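Local coordinates for protein endo-beta-1,2-glucanase (Talaromyces funiculosus, PDB 6IMV) that hydrolyses the internal beta-1,2-glucosidic linkages of beta-1,2-glucans as a fungal endo-acting glycoside hydrolase, at residues S81-Q86 / D121-T126; P142-T145 / D150-P153. One frame throughout, in Å; residues are numbered along the deposited sequence.

Contact 1 (S81-Q86 / D121-T126)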
# COMPACT_ATOMS: atom_id res chain seq x y z
N SER A 81 -0.71 2.23 7.80
CA SER A 81 -0.59 1.66 6.45
C SER A 81 -1.66 2.23 5.51
O SER A 81 -1.36 2.59 4.37
CB SER A 81 -0.65 0.15 6.53
OG SER A 81 -1.66 -0.26 7.44
N LYS A 82 -2.91 2.34 5.99
CA LYS A 82 -4.00 2.93 5.18
C LYS A 82 -3.82 4.46 5.12
O LYS A 82 -4.04 5.08 4.09
CB LYS A 82 -5.38 2.56 5.73
CG LYS A 82 -5.65 1.06 5.83
CD LYS A 82 -5.27 0.45 7.16
CE LYS A 82 -5.15 -1.06 7.10
NZ LYS A 82 -4.09 -1.48 6.15
N GLU A 83 -3.40 5.05 6.24
CA GLU A 83 -3.03 6.46 6.28
C GLU A 83 -2.02 6.79 5.17
O GLU A 83 -2.13 7.82 4.54
CB GLU A 83 -2.44 6.82 7.64
CG GLU A 83 -3.46 6.78 8.77
CD GLU A 83 -4.49 7.89 8.73
OE1 GLU A 83 -4.11 9.06 8.91
OE2 GLU A 83 -5.69 7.57 8.53
N SER A 84 -1.05 5.90 4.95
CA SER A 84 0.01 6.10 3.96
C SER A 84 -0.59 6.20 2.55
O SER A 84 -0.14 7.03 1.76
CB SER A 84 1.09 5.04 4.06
OG SER A 84 0.73 3.86 3.38
N LEU A 85 -1.64 5.42 2.26
CA LEU A 85 -2.28 5.41 0.94
C LEU A 85 -3.05 6.72 0.72
O LEU A 85 -3.01 7.29 -0.37
CB LEU A 85 -3.18 4.19 0.80
CG LEU A 85 -2.45 2.84 0.75
CD1 LEU A 85 -3.43 1.68 0.79
CD2 LEU A 85 -1.56 2.74 -0.49
N GLN A 86 -3.73 7.20 1.77
CA GLN A 86 -4.50 8.42 1.74
C GLN A 86 -3.55 9.62 1.58
O GLN A 86 -3.78 10.51 0.75
CB GLN A 86 -5.33 8.51 3.02
CG GLN A 86 -6.20 9.75 3.13
CD GLN A 86 -6.91 9.82 4.46
OE1 GLN A 86 -6.51 9.17 5.43
NE2 GLN A 86 -7.96 10.62 4.53
N ASP A 121 -5.04 18.99 7.27
CA ASP A 121 -5.04 19.90 8.41
C ASP A 121 -5.84 19.27 9.55
O ASP A 121 -5.35 19.15 10.67
CB ASP A 121 -5.58 21.27 8.00
CG ASP A 121 -5.44 22.30 9.11
OD1 ASP A 121 -5.81 21.98 10.24
OD2 ASP A 121 -4.94 23.40 8.84
N THR A 122 -7.07 18.86 9.26
CA THR A 122 -7.93 18.18 10.23
C THR A 122 -7.22 16.94 10.78
O THR A 122 -7.22 16.71 11.99
CB THR A 122 -9.28 17.80 9.62
OG1 THR A 122 -9.85 18.97 9.05
CG2 THR A 122 -10.25 17.22 10.63
N LYS A 123 -6.61 16.16 9.88
CA LYS A 123 -5.94 14.89 10.24
C LYS A 123 -4.82 15.16 11.24
O LYS A 123 -4.74 14.47 12.25
CB LYS A 123 -5.37 14.19 9.00
CG LYS A 123 -4.57 12.92 9.27
CD LYS A 123 -3.86 12.38 8.04
CE LYS A 123 -4.79 11.87 6.96
NZ LYS A 123 -5.70 10.81 7.46
N LEU A 124 -3.98 16.17 10.97
CA LEU A 124 -2.84 16.49 11.83
C LEU A 124 -3.34 16.81 13.25
O LEU A 124 -2.75 16.37 14.23
CB LEU A 124 -2.04 17.67 11.27
CG LEU A 124 -0.81 18.06 12.10
CD1 LEU A 124 0.09 16.86 12.36
CD2 LEU A 124 -0.03 19.17 11.43
N GLN A 125 -4.41 17.61 13.34
CA GLN A 125 -5.01 17.97 14.63
C GLN A 125 -5.31 16.68 15.42
O GLN A 125 -4.98 16.58 16.60
CB GLN A 125 -6.25 18.84 14.44
CG GLN A 125 -5.94 20.22 13.89
CD GLN A 125 -7.16 21.08 13.68
OE1 GLN A 125 -8.02 21.20 14.55
NE2 GLN A 125 -7.24 21.71 12.53
N THR A 126 -5.90 15.68 14.75
CA THR A 126 -6.28 14.41 15.36
C THR A 126 -5.03 13.63 15.81
O THR A 126 -5.02 13.07 16.92
CB THR A 126 -7.14 13.58 14.40
OG1 THR A 126 -8.24 14.40 13.99
CG2 THR A 126 -7.62 12.29 15.03
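Lys123 reaches out of helix 112-133 toward Glu83 and Gln86, which sit one turn apart on helix 80-94 and come to meet it from the opposite direction. With the CA atoms of Glu83 and Lys123 9.8 Å apart, the gap is bridged by side chains alone. The lysine chain starts extended, CG anti to the backbone N (chi1 176°), then bends at its last two torsions to bring the ammonium between the two acceptors. Lys123 NZ lies 2.8 Å from Glu83 OE1 in a salt bridge, meeting that oxygen on its syn side but 30° out of the carboxylate plane. The second bond, 2.7 Å from Lys123 NZ to Gln86 OE1, comes from above the amide plane of the glutamine, whose chain is straight beyond CG. Gly56 O is a third acceptor for the ammonium, while Tyr127 and Ser58 hold Glu83 OE1 and OE2, and Tyr90 takes Gln86 NE2. All three side chains are buried, and Lys123 also packs on Trp195 of helix 186-210. Three acceptors therefore grip the ammonium, and the nearby carboxylate would be expected to favour its protonated form; the link between these two helix segments is polar and buried.

Contact 2 (P142-T145 / D150-P153). With BGC (beta-D-glucopyranose), chain D.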
# COMPACT_ATOMS: atom_id res chain seq x y z
N PRO A 142 -0.65 3.08 16.50
CA PRO A 142 -1.03 1.67 16.51
C PRO A 142 -2.18 1.49 15.51
O PRO A 142 -2.54 2.44 14.85
CB PRO A 142 -1.53 1.49 17.95
CG PRO A 142 -2.22 2.80 18.23
CD PRO A 142 -1.34 3.84 17.55
N TRP A 143 -2.74 0.29 15.42
CA TRP A 143 -4.10 0.15 14.87
C TRP A 143 -5.05 0.91 15.79
O TRP A 143 -4.94 0.80 17.01
CB TRP A 143 -4.49 -1.32 14.72
CG TRP A 143 -3.81 -2.02 13.59
CD1 TRP A 143 -2.50 -2.39 13.52
CD2 TRP A 143 -4.42 -2.45 12.36
NE1 TRP A 143 -2.25 -3.03 12.34
CE2 TRP A 143 -3.40 -3.07 11.60
CE3 TRP A 143 -5.71 -2.38 11.83
CZ2 TRP A 143 -3.64 -3.60 10.33
CZ3 TRP A 143 -5.94 -2.91 10.57
CH2 TRP A 143 -4.92 -3.50 9.84
N PHE A 144 -5.95 1.70 15.20
CA PHE A 144 -6.76 2.66 15.95
C PHE A 144 -8.22 2.60 15.50
O PHE A 144 -8.52 2.18 14.38
CB PHE A 144 -6.22 4.09 15.77
CG PHE A 144 -6.01 4.52 14.34
CD1 PHE A 144 -7.08 4.95 13.56
CD2 PHE A 144 -4.75 4.52 13.77
CE1 PHE A 144 -6.89 5.34 12.24
CE2 PHE A 144 -4.55 4.93 12.46
CZ PHE A 144 -5.62 5.34 11.70
N THR A 145 -9.09 3.06 16.39
CA THR A 145 -10.50 3.26 16.14
C THR A 145 -10.69 4.74 15.76
O THR A 145 -10.30 5.61 16.52
CB THR A 145 -11.33 2.88 17.37
OG1 THR A 145 -11.09 1.51 17.67
CG2 THR A 145 -12.81 3.12 17.18
N ASP A 150 -11.88 11.62 18.68
CA ASP A 150 -10.54 11.31 19.14
C ASP A 150 -10.23 9.84 18.85
O ASP A 150 -11.05 8.98 19.10
CB ASP A 150 -10.36 11.57 20.64
CG ASP A 150 -10.28 13.03 21.02
OD1 ASP A 150 -10.36 13.89 20.12
OD2 ASP A 150 -10.08 13.31 22.21
N LEU A 151 -9.00 9.58 18.37
CA LEU A 151 -8.48 8.23 18.20
C LEU A 151 -8.30 7.54 19.56
O LEU A 151 -7.87 8.17 20.54
CB LEU A 151 -7.13 8.29 17.49
CG LEU A 151 -7.13 8.77 16.04
CD1 LEU A 151 -5.74 8.66 15.44
CD2 LEU A 151 -8.15 8.02 15.21
N THR A 152 -8.58 6.24 19.55
CA THR A 152 -8.15 5.30 20.57
C THR A 152 -7.47 4.13 19.87
O THR A 152 -7.80 3.80 18.74
CB THR A 152 -9.34 4.81 21.42
OG1 THR A 152 -10.29 4.19 20.56
CG2 THR A 152 -10.00 5.94 22.18
N PRO A 153 -6.50 3.45 20.52
CA PRO A 153 -6.03 2.17 20.00
C PRO A 153 -7.22 1.20 19.93
O PRO A 153 -8.13 1.28 20.75
CB PRO A 153 -4.98 1.71 21.03
CG PRO A 153 -4.62 2.97 21.82
CD PRO A 153 -5.86 3.84 21.79
C2 BGC D . 0.81 -6.07 8.48
C3 BGC D . 0.59 -4.82 9.33
C4 BGC D . 0.53 -5.20 10.81
C5 BGC D . 1.82 -5.95 11.17
C6 BGC D . 1.91 -6.43 12.60
C1 BGC D . 2.05 -6.81 8.97
O2 BGC D . 1.06 -5.70 7.13
O3 BGC D . -0.62 -4.16 8.98
O4 BGC D . 0.42 -4.02 11.59
O5 BGC D . 1.95 -7.11 10.35
O6 BGC D . 0.83 -7.29 12.87
O HOH W 1 -12.26 6.99 17.49
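Asp150 lies just before the return strand 152-153 of a short beta hairpin and shares a water with Thr145: the water lies 2.8 Å from Asp150 O and 2.6 Å from Thr145 O, linking the two carbonyls near the turn. The Asp150 carboxylate serves a different partner, Arg129 of helix 112-133. At Leu151, CD2 comes within 3.6 Å of Phe144 CD1, and CD1 stands over one face of that ring, displaced toward its rim. Phe144 CG sits between its own backbone N and carbonyl carbon (chi1 52°), the side chain crossing that of Leu151 at a slant; both side chains also rest on Met57. Thr152 then forms the hydrogen-bonded antiparallel pair with Thr145, whose N donates to Thr152 O at 2.8 Å with a nearly straight N-H...O angle of 167°. Their side chains run side by side on one face of the sheet, Thr145 CB 3.6 Å from Thr152 OG1. Phe144 CA adds a 3.2 Å CA-H...O contact to Thr152 O. Pro153 pairs with Phe144 without hydrogen bonds; its CB packs on Pro142 CG at 4.1 Å, and its CA approaches Trp143 O. The indole of Trp143 leads away from the hairpin into the sugar pocket, where NE1 donates to O4 of beta-D-glucopyranose at 2.9 Å, the sugar meeting the ring at its edge. Backbone pairing and apolar packing thus join the two strands, next to a tryptophan whose N-H makes a nearly linear bond (176°) to a glucose hydroxyl.

Contact 1 precedes contact 2 along the chain, and helix 112-133, which supplies the second half of contact 1, leads on to the hairpin of contact 2. Their centres are 12 Å apart, on the same side of the chain's centre, and they touch directly: Thr126 CG2 packs against Leu151 CG at 3.7 Å, and Lys82 CE lies 3.7 Å from Trp143 CH2. Strand 57-64 of the antiparallel sheet lies against both through Met57, and strand 71-78 pairs with strand 144-145. Lys82 and Trp143 both belong to the glucose pocket, so helix 80-94, through residues 81-86, and the hairpin of residues 142-153 jointly build part of its wall.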